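Local coordinates for indole-3-acetic acid-amido synthetase GH3.15 (Arabidopsis thaliana, PDB 6E1Q), which uses ATP to conjugate the auxin precursor indole-3-butyric acid to glutamine and possibly cysteine, and the herbicide 2,4-DB to glutamine, at residues S123-L128 with T322-G327; E138-I143 with L206-N211; M158-T161 with L167-I170; Y356-E361 with L401-V406. All coordinates share one frame; numbering follows the deposited sequence. Where two conformers were deposited one is given.

Contact 1: residues S123-L128 with T322-G327; sequences SLYAPL and TSSFYG. With CFA ((2,4-dichlorophenoxy)acetic acid), chain D.
Y125 on helix 112-132 reaches across to S324 and to F325, a residue of the substrate site. Its CG lies anti to the backbone N (chi1 173°), which points the ring toward 322-327. The ring and the F325 ring meet obliquely. Their planes are 65° apart and their centroids 5.7 Å apart. The closest carbons of the two rings are Y125 CD2 and F325 CE1, at 3.8 Å. Further along the tyrosine, its OH lies 3.7 Å from S324 CB. This is packing; the hydroxyl makes its hydrogen bond to the backbone O of N336.

F325 has CG beside its backbone N (chi1 -45°). The ring therefore swings back along its own segment and is clasped on both faces. S324 CB sits 3.5 Å above one face, toward the rim. The chlorinated ring of CFA (chain D) lies over the opposite face, with its C6' 3.7 Å from F325 CE2. F325 CB also approaches the CFA (chain D) carboxylate oxygen O1, at 3.7 Å. F332 of strand 332-335 touches F325 as well. Y125 thus touches F325 from helix 112-132, while CFA (chain D) lies over one of its faces. The arrangement belongs to the substrate pocket of a GH3 adenylating enzyme. F325 binds the acyl substrate there, and F325, Y326 and G327 belong to the ATP site.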
loop_
_atom_site.group_PDB
_atom_site.type_symbol
_atom_site.label_atom_id
_atom_site.label_comp_id
_atom_site.label_asym_id
_atom_site.label_seq_id
_atom_site.Cartn_x
_atom_site.Cartn_y
_atom_site.Cartn_z
ATOM N N SER A 123 8.145 -2.941 -17.692
ATOM C CA SER A 123 9.420 -3.346 -18.263
ATOM C C SER A 123 10.132 -2.149 -18.865
ATOM O O SER A 123 11.364 -2.130 -18.935
ATOM C CB SER A 123 9.217 -4.447 -19.308
ATOM O OG SER A 123 8.702 -3.924 -20.525
ATOM N N LEU A 124 9.368 -1.141 -19.285
ATOM C CA LEU A 124 9.967 0.113 -19.710
ATOM C C LEU A 124 10.704 0.791 -18.562
ATOM O O LEU A 124 11.745 1.420 -18.772
ATOM C CB LEU A 124 8.889 1.035 -20.265
ATOM C CG LEU A 124 9.375 2.318 -20.917
ATOM C CD1 LEU A 124 10.446 1.976 -21.932
ATOM C CD2 LEU A 124 8.205 3.008 -21.602
ATOM N N TYR A 125 10.202 0.641 -17.342
ATOM C CA TYR A 125 10.724 1.380 -16.207
ATOM C C TYR A 125 11.859 0.652 -15.493
ATOM O O TYR A 125 12.712 1.308 -14.875
ATOM C CB TYR A 125 9.578 1.686 -15.226
ATOM C CG TYR A 125 10.027 2.301 -13.924
ATOM C CD1 TYR A 125 10.376 3.652 -13.850
ATOM C CD2 TYR A 125 10.107 1.543 -12.769
ATOM C CE1 TYR A 125 10.792 4.227 -12.638
ATOM C CE2 TYR A 125 10.531 2.101 -11.564
ATOM C CZ TYR A 125 10.866 3.439 -11.502
ATOM O OH TYR A 125 11.279 3.976 -10.292
ATOM N N ALA A 126 11.906 -0.682 -15.568
ATOM C CA ALA A 126 12.951 -1.426 -14.863
ATOM C C ALA A 126 14.383 -0.994 -15.209
ATOM O O ALA A 126 15.215 -0.927 -14.283
ATOM C CB ALA A 126 12.760 -2.929 -15.118
ATOM N N PRO A 127 14.750 -0.705 -16.463
ATOM C CA PRO A 127 16.130 -0.234 -16.706
ATOM C C PRO A 127 16.504 0.999 -15.902
ATOM O O PRO A 127 17.677 1.162 -15.540
ATOM C CB PRO A 127 16.148 0.050 -18.213
ATOM C CG PRO A 127 15.082 -0.841 -18.771
ATOM C CD PRO A 127 14.003 -0.869 -17.726
ATOM N N LEU A 128 15.543 1.872 -15.590
ATOM C CA LEU A 128 15.860 2.995 -14.717
ATOM C C LEU A 128 16.229 2.512 -13.328
ATOM O O LEU A 128 17.202 2.993 -12.734
ATOM C CB LEU A 128 14.691 3.974 -14.664
ATOM C CG LEU A 128 15.080 5.317 -14.041
ATOM C CD1 LEU A 128 14.420 6.440 -14.781
ATOM C CD2 LEU A 128 14.707 5.353 -12.561
ATOM N N THR A 322 12.853 1.459 -0.942
ATOM C CA THR A 322 12.421 2.135 -2.155
ATOM C C THR A 322 10.913 2.011 -2.325
ATOM O O THR A 322 10.298 1.030 -1.905
ATOM C CB THR A 322 13.141 1.585 -3.397
ATOM O OG1 THR A 322 12.871 0.182 -3.542
ATOM C CG2 THR A 322 14.641 1.794 -3.268
ATOM N N SER A 323 10.319 3.035 -2.932
ATOM C CA SER A 323 8.908 3.032 -3.304
ATOM C C SER A 323 8.871 3.579 -4.729
ATOM O O SER A 323 8.985 4.791 -4.951
ATOM C CB SER A 323 8.064 3.858 -2.332
ATOM O OG SER A 323 6.699 3.879 -2.727
ATOM N N SER A 324 8.725 2.678 -5.690
ATOM C CA SER A 324 8.921 3.015 -7.092
ATOM C C SER A 324 7.639 3.379 -7.825
ATOM O O SER A 324 7.717 4.004 -8.888
ATOM C CB SER A 324 9.566 1.836 -7.822
ATOM O OG SER A 324 10.859 1.609 -7.318
ATOM N N PHE A 325 6.477 2.976 -7.314
ATOM C CA PHE A 325 5.258 2.975 -8.108
ATOM C C PHE A 325 4.115 3.643 -7.370
ATOM O O PHE A 325 3.909 3.402 -6.178
ATOM C CB PHE A 325 4.829 1.555 -8.478
ATOM C CG PHE A 325 5.956 0.674 -8.952
ATOM C CD1 PHE A 325 6.371 0.713 -10.278
ATOM C CD2 PHE A 325 6.569 -0.221 -8.085
ATOM C CE1 PHE A 325 7.394 -0.109 -10.729
ATOM C CE2 PHE A 325 7.594 -1.046 -8.529
ATOM C CZ PHE A 325 8.005 -0.990 -9.854
ATOM N N TYR A 326 3.350 4.457 -8.103
ATOM C CA TYR A 326 2.108 5.031 -7.593
ATOM C C TYR A 326 0.989 4.584 -8.526
ATOM O O TYR A 326 0.954 4.972 -9.703
ATOM C CB TYR A 326 2.167 6.557 -7.486
ATOM C CG TYR A 326 0.814 7.130 -7.132
ATOM C CD1 TYR A 326 0.177 6.764 -5.949
ATOM C CD2 TYR A 326 0.159 7.989 -7.987
ATOM C CE1 TYR A 326 -1.077 7.248 -5.629
ATOM C CE2 TYR A 326 -1.096 8.493 -7.674
ATOM C CZ TYR A 326 -1.710 8.120 -6.501
ATOM O OH TYR A 326 -2.962 8.617 -6.212
ATOM N N GLY A 327 0.084 3.767 -8.001
ATOM C CA GLY A 327 -0.981 3.195 -8.807
ATOM C C GLY A 327 -2.123 2.681 -7.955
ATOM O O GLY A 327 -2.087 2.720 -6.725
HETATM C C1 CFA D . 1.328 -0.890 -8.545
HETATM C C2 CFA D . 2.189 -2.122 -8.248
HETATM C "C1'" CFA D . 3.656 -3.602 -9.432
HETATM C "C2'" CFA D . 3.393 -4.913 -9.048
HETATM C "C3'" CFA D . 4.422 -5.847 -9.031
HETATM C "C4'" CFA D . 5.706 -5.476 -9.401
HETATM C "C5'" CFA D . 5.962 -4.173 -9.789
HETATM CL CL3 CFA D . 1.741 -5.409 -8.573
HETATM C "C6'" CFA D . 4.940 -3.243 -9.808
HETATM O O1 CFA D . 1.669 -0.116 -9.472
HETATM O O2 CFA D . 0.287 -0.630 -7.878
HETATM O "O1'" CFA D . 2.641 -2.632 -9.473
HETATM CL CL4 CFA D . 7.042 -6.663 -9.389
#

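Contact 2: residues E138-I143 with L206-N211; sequences EGKSLI and LLERDN. With CFA ((2,4-dichlorophenoxy)acetic acid), chain C.
K140 N donates a hydrogen bond to N211 O, 2.6 Å long and nearly straight (171°). The donor lies in the carbonyl plane of N211. This bond ties the start of strand 140-143 to the turn after helix 194-207. A second polar link is weaker. K140 NZ and E208 OE1 form a long salt bridge at 3.9 Å. The same carboxylate oxygen has a firmer partner within its own segment: N211 ND2 donates to E208 OE1 over 3.0 Å, from above the carboxylate plane. E208 is bent at chi2 (-62°), which folds its carboxylate back over the turn toward N211. E208 OE1 thus faces both an amide N-H and an ammonium group.

The rest is packing. The lysine chain runs past the N211 carbonyl, and K140 CB is 3.5 Å from N211 O. K140 CD approaches N211 CB. G139 CA lies 3.4 Å from N211 O, so the backbones come close here. On strand 140-143, S141 and I143 reach the ligand instead; I143 CD1 is 3.4 Å from O1 of CFA (chain C). Strand 140-143 runs between strands 181-183 and 212-217, parallel to both. Q182 touches K140 and E208, while R209 packs on helix 268-278.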
loop_
_atom_site.group_PDB
_atom_site.type_symbol
_atom_site.label_atom_id
_atom_site.label_comp_id
_atom_site.label_asym_id
_atom_site.label_seq_id
_atom_site.Cartn_x
_atom_site.Cartn_y
_atom_site.Cartn_z
ATOM N N GLU A 138 21.270 -8.404 -11.256
ATOM C CA GLU A 138 22.094 -9.590 -11.042
ATOM C C GLU A 138 21.384 -10.711 -10.286
ATOM O O GLU A 138 21.995 -11.765 -10.073
ATOM C CB GLU A 138 23.362 -9.217 -10.260
ATOM C CG GLU A 138 24.432 -8.419 -11.009
ATOM C CD GLU A 138 24.293 -8.471 -12.518
ATOM O OE1 GLU A 138 23.897 -7.444 -13.115
ATOM O OE2 GLU A 138 24.596 -9.530 -13.109
ATOM N N GLY A 139 20.142 -10.522 -9.854
ATOM C CA GLY A 139 19.500 -11.518 -9.023
ATOM C C GLY A 139 17.994 -11.420 -9.058
ATOM O O GLY A 139 17.423 -10.630 -9.810
ATOM N N LYS A 140 17.350 -12.230 -8.217
ATOM C CA LYS A 140 15.892 -12.301 -8.230
ATOM C C LYS A 140 15.260 -11.376 -7.183
ATOM O O LYS A 140 15.884 -10.977 -6.196
ATOM C CB LYS A 140 15.407 -13.730 -7.987
ATOM C CG LYS A 140 15.485 -14.636 -9.202
ATOM C CD LYS A 140 15.791 -16.045 -8.763
ATOM C CE LYS A 140 15.461 -17.057 -9.841
ATOM N NZ LYS A 140 15.179 -18.369 -9.202
ATOM N N SER A 141 13.991 -11.052 -7.420
ATOM C CA SER A 141 13.165 -10.290 -6.490
ATOM C C SER A 141 12.338 -11.279 -5.681
ATOM O O SER A 141 11.479 -11.975 -6.228
ATOM C CB SER A 141 12.261 -9.303 -7.231
ATOM O OG SER A 141 13.013 -8.272 -7.835
ATOM N N LEU A 142 12.605 -11.350 -4.385
ATOM C CA LEU A 142 11.814 -12.173 -3.478
ATOM C C LEU A 142 10.626 -11.342 -3.014
ATOM O O LEU A 142 10.806 -10.318 -2.348
ATOM C CB LEU A 142 12.662 -12.634 -2.297
ATOM C CG LEU A 142 11.994 -13.452 -1.194
ATOM C CD1 LEU A 142 11.442 -14.780 -1.749
ATOM C CD2 LEU A 142 13.012 -13.705 -0.087
ATOM N N ILE A 143 9.421 -11.764 -3.388
ATOM C CA ILE A 143 8.214 -10.975 -3.186
ATOM C C ILE A 143 7.353 -11.707 -2.176
ATOM O O ILE A 143 6.939 -12.847 -2.407
ATOM C CB ILE A 143 7.465 -10.735 -4.509
ATOM C CG1 ILE A 143 8.230 -9.724 -5.372
ATOM C CG2 ILE A 143 6.069 -10.210 -4.256
ATOM C CD1 ILE A 143 7.819 -9.741 -6.821
ATOM N N LEU A 206 14.630 -18.464 1.742
ATOM C CA LEU A 206 15.885 -18.751 2.440
ATOM C C LEU A 206 16.764 -19.690 1.622
ATOM O O LEU A 206 17.984 -19.514 1.571
ATOM C CB LEU A 206 15.615 -19.361 3.819
ATOM C CG LEU A 206 14.947 -18.459 4.858
ATOM C CD1 LEU A 206 14.483 -19.323 6.021
ATOM C CD2 LEU A 206 15.937 -17.394 5.333
ATOM N N LEU A 207 16.168 -20.710 1.005
ATOM C CA LEU A 207 16.954 -21.610 0.162
ATOM C C LEU A 207 17.624 -20.856 -0.978
ATOM O O LEU A 207 18.751 -21.188 -1.362
ATOM C CB LEU A 207 16.069 -22.724 -0.393
ATOM C CG LEU A 207 15.722 -23.906 0.536
ATOM C CD1 LEU A 207 14.486 -24.615 0.018
ATOM C CD2 LEU A 207 16.881 -24.905 0.620
ATOM N N GLU A 208 16.968 -19.821 -1.506
ATOM C CA GLU A 208 17.481 -19.066 -2.639
ATOM C C GLU A 208 18.217 -17.796 -2.225
ATOM O O GLU A 208 18.436 -16.921 -3.069
ATOM C CB GLU A 208 16.333 -18.710 -3.589
ATOM C CG GLU A 208 15.782 -19.905 -4.317
ATOM C CD GLU A 208 16.833 -20.552 -5.210
ATOM O OE1 GLU A 208 17.141 -19.953 -6.265
ATOM O OE2 GLU A 208 17.347 -21.639 -4.854
ATOM N N ARG A 209 18.631 -17.686 -0.958
ATOM C CA ARG A 209 19.116 -16.395 -0.459
ATOM C C ARG A 209 20.314 -15.874 -1.255
ATOM O O ARG A 209 20.530 -14.654 -1.344
ATOM C CB ARG A 209 19.459 -16.507 1.034
ATOM C CG ARG A 209 20.637 -17.430 1.341
ATOM C CD ARG A 209 20.778 -17.663 2.826
ATOM N NE ARG A 209 21.268 -16.495 3.573
ATOM C CZ ARG A 209 22.508 -16.374 4.048
ATOM N NH1 ARG A 209 23.396 -17.340 3.856
ATOM N NH2 ARG A 209 22.859 -15.296 4.730
ATOM N N ASP A 210 21.101 -16.760 -1.842
ATOM C CA ASP A 210 22.259 -16.286 -2.586
ATOM C C ASP A 210 21.892 -15.738 -3.962
ATOM O O ASP A 210 22.752 -15.147 -4.615
ATOM C CB ASP A 210 23.293 -17.408 -2.720
ATOM C CG ASP A 210 24.673 -16.885 -3.086
ATOM O OD1 ASP A 210 25.311 -16.213 -2.246
ATOM O OD2 ASP A 210 25.107 -17.130 -4.228
ATOM N N ASN A 211 20.641 -15.891 -4.399
ATOM C CA ASN A 211 20.190 -15.458 -5.719
ATOM C C ASN A 211 19.243 -14.272 -5.663
ATOM O O ASN A 211 18.672 -13.894 -6.699
ATOM C CB ASN A 211 19.503 -16.613 -6.442
ATOM C CG ASN A 211 20.441 -17.746 -6.708
ATOM O OD1 ASN A 211 21.597 -17.520 -7.068
ATOM N ND2 ASN A 211 19.975 -18.978 -6.489
HETATM C C1 CFA C . 9.015 -5.836 -6.328
HETATM C C2 CFA C . 8.117 -4.792 -6.987
HETATM C "C1'" CFA C . 6.264 -4.962 -5.494
HETATM C "C2'" CFA C . 5.429 -4.422 -4.524
HETATM C "C3'" CFA C . 4.429 -5.192 -3.985
HETATM C "C4'" CFA C . 4.264 -6.487 -4.405
HETATM C "C5'" CFA C . 5.075 -7.039 -5.367
HETATM CL CL3 CFA C . 5.594 -2.747 -3.931
HETATM C "C6'" CFA C . 6.073 -6.269 -5.912
HETATM O O1 CFA C . 9.499 -6.774 -7.012
HETATM O O2 CFA C . 9.244 -5.767 -5.098
HETATM O "O1'" CFA C . 7.284 -4.178 -6.043
HETATM CL CL4 CFA C . 2.973 -7.449 -3.686
#

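Contact 3: residues M158-T161 with L167-I170; sequences MVRT and LKSI
R160 and K168 meet where strand 158-160 hands over to helix 162-172, a strand-to-helix connection in the N-terminal domain. Along the strand, M158 comes first. Its CG lies 3.5 Å above one face of the R160 guanidinium, toward the rim, and so backs the group. R160 follows. Its chain is extended from CG to NE (chi3 174°), which carries the guanidinium well off the strand toward the helix. K168 comes over the opposite face, and the two side chains cross at about a right angle. Both groups would normally be positive, so the pairing is one of like charges and probably unfavourable. R160 NE has a long, weak ion pair with E150, which may offset some of this. T161 is the N-cap of helix 162-172; its side chain caps a backbone N just past the segment, and OG1 also bonds to Y145 OH and T164 OG1. K168 NZ and R160 NH2, two donors, come so close that the exact placing of these ends is doubtful. K168 CD lies 4.0 Å above the guanidinium, over its centre.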
loop_
_atom_site.group_PDB
_atom_site.type_symbol
_atom_site.label_atom_id
_atom_site.label_comp_id
_atom_site.label_asym_id
_atom_site.label_seq_id
_atom_site.Cartn_x
_atom_site.Cartn_y
_atom_site.Cartn_z
ATOM N N MET A 158 -13.752 -13.755 -13.361
ATOM C CA MET A 158 -12.887 -13.961 -12.209
ATOM C C MET A 158 -12.692 -12.650 -11.458
ATOM O O MET A 158 -12.697 -11.560 -12.033
ATOM C CB MET A 158 -11.520 -14.523 -12.617
ATOM C CG MET A 158 -11.496 -16.020 -12.955
ATOM S SD MET A 158 -12.258 -17.142 -11.736
ATOM C CE MET A 158 -11.074 -17.044 -10.384
ATOM N N VAL A 159 -12.518 -12.773 -10.153
ATOM C CA VAL A 159 -12.313 -11.646 -9.259
ATOM C C VAL A 159 -10.969 -11.845 -8.565
ATOM O O VAL A 159 -10.791 -12.820 -7.835
ATOM C CB VAL A 159 -13.452 -11.552 -8.236
ATOM C CG1 VAL A 159 -13.225 -10.410 -7.380
ATOM C CG2 VAL A 159 -14.785 -11.396 -8.942
ATOM N N ARG A 160 -10.034 -10.926 -8.770
ATOM C CA ARG A 160 -8.671 -11.126 -8.282
ATOM C C ARG A 160 -8.082 -9.799 -7.851
ATOM O O ARG A 160 -8.619 -8.734 -8.162
ATOM C CB ARG A 160 -7.748 -11.727 -9.350
ATOM C CG ARG A 160 -8.080 -13.133 -9.761
ATOM C CD ARG A 160 -7.103 -13.604 -10.811
ATOM N NE ARG A 160 -7.320 -15.010 -11.105
ATOM C CZ ARG A 160 -7.644 -15.463 -12.306
ATOM N NH1 ARG A 160 -7.774 -14.611 -13.317
ATOM N NH2 ARG A 160 -7.835 -16.761 -12.496
ATOM N N THR A 161 -6.940 -9.875 -7.158
ATOM C CA THR A 161 -6.175 -8.672 -6.849
ATOM C C THR A 161 -5.363 -8.254 -8.062
ATOM O O THR A 161 -5.113 -9.045 -8.981
ATOM C CB THR A 161 -5.240 -8.881 -5.655
ATOM O OG1 THR A 161 -4.296 -9.923 -5.946
ATOM C CG2 THR A 161 -6.051 -9.275 -4.408
ATOM N N LEU A 167 1.144 -10.691 -11.662
ATOM C CA LEU A 167 2.058 -11.832 -11.620
ATOM C C LEU A 167 1.596 -12.951 -12.542
ATOM O O LEU A 167 2.394 -13.519 -13.302
ATOM C CB LEU A 167 2.186 -12.349 -10.185
ATOM C CG LEU A 167 2.802 -11.330 -9.236
ATOM C CD1 LEU A 167 2.915 -11.912 -7.833
ATOM C CD2 LEU A 167 4.169 -10.887 -9.773
ATOM N N LYS A 168 0.311 -13.291 -12.484
ATOM C CA LYS A 168 -0.202 -14.355 -13.344
ATOM C C LYS A 168 0.048 -14.049 -14.818
ATOM O O LYS A 168 0.342 -14.951 -15.610
ATOM C CB LYS A 168 -1.691 -14.563 -13.069
ATOM C CG LYS A 168 -2.307 -15.767 -13.743
ATOM C CD LYS A 168 -3.819 -15.797 -13.539
ATOM C CE LYS A 168 -4.506 -16.651 -14.599
ATOM N NZ LYS A 168 -5.399 -17.687 -14.003
ATOM N N SER A 169 -0.052 -12.786 -15.212
ATOM C CA SER A 169 0.105 -12.509 -16.633
ATOM C C SER A 169 1.560 -12.616 -17.075
ATOM O O SER A 169 1.848 -13.221 -18.119
ATOM C CB SER A 169 -0.448 -11.136 -16.982
ATOM O OG SER A 169 -0.255 -10.929 -18.368
ATOM N N ILE A 170 2.491 -12.046 -16.305
ATOM C CA ILE A 170 3.888 -12.153 -16.711
ATOM C C ILE A 170 4.354 -13.595 -16.602
ATOM O O ILE A 170 5.223 -14.023 -17.362
ATOM C CB ILE A 170 4.803 -11.193 -15.918
ATOM C CG1 ILE A 170 4.749 -11.445 -14.424
ATOM C CG2 ILE A 170 4.427 -9.734 -16.169
ATOM C CD1 ILE A 170 5.543 -10.407 -13.640
#

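Contact 4: residues Y356-E361 with L401-V406; sequences YFEFLE and LYRYRV
E358 and R403 meet through an extended glutamate and a bent arginine. The E358 chain runs straight beyond CG (chi2 170°), while R403 turns at chi3 (79°) and brings the edge carrying NE and NH2 to the carboxylate. R403 is in a G1 beta bulge with Y404, and both face V395. The bulge lies at the start of strand 404-416, which is separated from strand 356-361 by strand 390-396.

The salt bridge has two bonds. R403 NE donates to E358 OE1 over 2.8 Å, almost straight at 168°, on the syn lone pair and in the guanidinium plane. R403 NH2 donates to E358 OE2, also at 2.8 Å, but more bent and tilted from both planes. The flat groups are nearly coplanar. This side-on grip of two nitrogens on two oxygens limits rotation of both ends. E358 OE2 also pairs with K59 and R403 NH1 with the O of V62, so the bridge joins the strands to helix 55-61 and the chain just after it.

Farther along, L360 packs on R405, whose NE is held in a salt bridge by E392. L360 CD2 lies over one face of that guanidinium, 3.8 Å from R405 NE.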
loop_
_atom_site.group_PDB
_atom_site.type_symbol
_atom_site.label_atom_id
_atom_site.label_comp_id
_atom_site.label_asym_id
_atom_site.label_seq_id
_atom_site.Cartn_x
_atom_site.Cartn_y
_atom_site.Cartn_z
ATOM N N TYR A 356 -5.879 9.418 -19.032
ATOM C CA TYR A 356 -6.093 10.862 -19.056
ATOM C C TYR A 356 -6.347 11.325 -17.629
ATOM O O TYR A 356 -7.285 10.849 -16.978
ATOM C CB TYR A 356 -7.262 11.259 -19.961
ATOM C CG TYR A 356 -7.413 12.766 -20.116
ATOM C CD1 TYR A 356 -6.550 13.489 -20.933
ATOM C CD2 TYR A 356 -8.404 13.464 -19.428
ATOM C CE1 TYR A 356 -6.676 14.858 -21.073
ATOM C CE2 TYR A 356 -8.535 14.844 -19.558
ATOM C CZ TYR A 356 -7.669 15.534 -20.389
ATOM O OH TYR A 356 -7.778 16.902 -20.540
ATOM N N PHE A 357 -5.523 12.255 -17.157
ATOM C CA PHE A 357 -5.434 12.587 -15.739
ATOM C C PHE A 357 -5.854 14.029 -15.517
ATOM O O PHE A 357 -5.220 14.952 -16.039
ATOM C CB PHE A 357 -4.012 12.376 -15.219
ATOM C CG PHE A 357 -3.504 10.972 -15.376
ATOM C CD1 PHE A 357 -4.024 9.946 -14.606
ATOM C CD2 PHE A 357 -2.498 10.680 -16.274
ATOM C CE1 PHE A 357 -3.558 8.654 -14.748
ATOM C CE2 PHE A 357 -2.022 9.408 -16.406
ATOM C CZ PHE A 357 -2.562 8.384 -15.646
ATOM N N GLU A 358 -6.910 14.224 -14.741
ATOM C CA GLU A 358 -7.290 15.542 -14.256
ATOM C C GLU A 358 -7.092 15.603 -12.750
ATOM O O GLU A 358 -6.837 14.594 -12.085
ATOM C CB GLU A 358 -8.739 15.869 -14.626
ATOM C CG GLU A 358 -8.972 15.963 -16.129
ATOM C CD GLU A 358 -10.444 16.052 -16.466
ATOM O OE1 GLU A 358 -11.151 15.031 -16.313
ATOM O OE2 GLU A 358 -10.894 17.143 -16.879
ATOM N N PHE A 359 -7.205 16.807 -12.201
ATOM C CA PHE A 359 -6.891 16.990 -10.790
ATOM C C PHE A 359 -7.885 17.954 -10.176
ATOM O O PHE A 359 -8.048 19.083 -10.646
ATOM C CB PHE A 359 -5.451 17.464 -10.601
ATOM C CG PHE A 359 -4.455 16.419 -11.006
ATOM C CD1 PHE A 359 -4.047 16.316 -12.328
ATOM C CD2 PHE A 359 -4.017 15.469 -10.093
ATOM C CE1 PHE A 359 -3.179 15.310 -12.720
ATOM C CE2 PHE A 359 -3.144 14.475 -10.475
ATOM C CZ PHE A 359 -2.725 14.401 -11.796
ATOM N N LEU A 360 -8.541 17.485 -9.133
ATOM C CA LEU A 360 -9.503 18.272 -8.388
ATOM C C LEU A 360 -8.782 18.954 -7.230
ATOM O O LEU A 360 -8.178 18.278 -6.384
ATOM C CB LEU A 360 -10.619 17.344 -7.909
ATOM C CG LEU A 360 -11.757 17.828 -7.033
ATOM C CD1 LEU A 360 -12.335 19.132 -7.568
ATOM C CD2 LEU A 360 -12.805 16.715 -6.999
ATOM N N GLU A 361 -8.815 20.291 -7.210
ATOM C CA GLU A 361 -8.245 21.036 -6.091
ATOM C C GLU A 361 -8.930 20.625 -4.798
ATOM O O GLU A 361 -10.152 20.492 -4.746
ATOM C CB GLU A 361 -8.404 22.545 -6.295
ATOM C CG GLU A 361 -7.698 23.121 -7.505
ATOM C CD GLU A 361 -7.684 24.645 -7.489
ATOM O OE1 GLU A 361 -8.652 25.247 -6.980
ATOM O OE2 GLU A 361 -6.704 25.244 -7.982
ATOM N N LEU A 401 -13.555 3.609 -16.961
ATOM C CA LEU A 401 -13.759 4.699 -16.009
ATOM C C LEU A 401 -13.521 6.044 -16.691
ATOM O O LEU A 401 -12.567 6.204 -17.466
ATOM C CB LEU A 401 -12.835 4.550 -14.803
ATOM C CG LEU A 401 -13.010 3.217 -14.064
ATOM C CD1 LEU A 401 -12.019 3.122 -12.929
ATOM C CD2 LEU A 401 -14.441 3.072 -13.548
ATOM N N TYR A 402 -14.385 7.015 -16.388
ATOM C CA TYR A 402 -14.361 8.322 -17.027
ATOM C C TYR A 402 -14.467 9.378 -15.940
ATOM O O TYR A 402 -15.458 9.407 -15.204
ATOM C CB TYR A 402 -15.504 8.440 -18.039
ATOM C CG TYR A 402 -15.470 7.320 -19.044
ATOM C CD1 TYR A 402 -14.672 7.412 -20.180
ATOM C CD2 TYR A 402 -16.206 6.154 -18.845
ATOM C CE1 TYR A 402 -14.626 6.388 -21.102
ATOM C CE2 TYR A 402 -16.172 5.116 -19.768
ATOM C CZ TYR A 402 -15.374 5.245 -20.893
ATOM O OH TYR A 402 -15.302 4.240 -21.820
ATOM N N ARG A 403 -13.433 10.212 -15.820
ATOM C CA ARG A 403 -13.376 11.297 -14.834
ATOM C C ARG A 403 -13.740 10.792 -13.445
ATOM O O ARG A 403 -14.667 11.274 -12.789
ATOM C CB ARG A 403 -14.276 12.467 -15.231
ATOM C CG ARG A 403 -14.142 12.846 -16.689
ATOM C CD ARG A 403 -14.804 14.170 -16.976
ATOM N NE ARG A 403 -13.971 15.292 -16.558
ATOM C CZ ARG A 403 -14.417 16.536 -16.413
ATOM N NH1 ARG A 403 -15.697 16.815 -16.641
ATOM N NH2 ARG A 403 -13.585 17.494 -16.040
ATOM N N TYR A 404 -12.969 9.809 -13.004
ATOM C CA TYR A 404 -13.292 9.030 -11.827
ATOM C C TYR A 404 -12.371 9.456 -10.692
ATOM O O TYR A 404 -11.150 9.542 -10.866
ATOM C CB TYR A 404 -13.150 7.538 -12.148
ATOM C CG TYR A 404 -13.183 6.588 -10.972
ATOM C CD1 TYR A 404 -12.030 6.343 -10.216
ATOM C CD2 TYR A 404 -14.348 5.888 -10.646
ATOM C CE1 TYR A 404 -12.042 5.442 -9.151
ATOM C CE2 TYR A 404 -14.371 4.991 -9.571
ATOM C CZ TYR A 404 -13.217 4.769 -8.835
ATOM O OH TYR A 404 -13.214 3.875 -7.778
ATOM N N ARG A 405 -12.959 9.724 -9.543
ATOM C CA ARG A 405 -12.215 10.226 -8.405
ATOM C C ARG A 405 -11.544 9.070 -7.683
ATOM O O ARG A 405 -12.205 8.120 -7.256
ATOM C CB ARG A 405 -13.141 11.000 -7.474
ATOM C CG ARG A 405 -13.478 12.380 -8.020
ATOM C CD ARG A 405 -14.598 13.013 -7.214
ATOM N NE ARG A 405 -14.146 13.332 -5.867
ATOM C CZ ARG A 405 -14.952 13.725 -4.890
ATOM N NH1 ARG A 405 -16.254 13.852 -5.120
ATOM N NH2 ARG A 405 -14.454 13.993 -3.689
ATOM N N VAL A 406 -10.227 9.174 -7.541
ATOM C CA VAL A 406 -9.409 8.085 -7.037
ATOM C C VAL A 406 -9.388 8.050 -5.515
ATOM O O VAL A 406 -9.163 6.986 -4.926
ATOM C CB VAL A 406 -8.022 8.244 -7.688
ATOM C CG1 VAL A 406 -6.932 7.682 -6.834
ATOM C CG2 VAL A 406 -8.036 7.590 -9.064
#

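From the N terminus, helix 112-132 supplies the first half of contact 1. That contact closes only at strand 321-327, so its loop spans much of the N-terminal domain. Contact 2 is nested inside it, opening at strand 140-143 and closing just after helix 194-207. Contact 3 is nested inside contact 2 and closes a short loop from strand 158-160 to helix 162-172. Contact 4 follows in series and ties strand 356-361 to the start of strand 404-416 in the central domain. Contacts 1 and 4 touch: Y326 OH packs on V406 CG1 at 4.1 Å. Contacts 2 and 4 lie on opposite sides of the chain's centre, their centres about 39 Å apart.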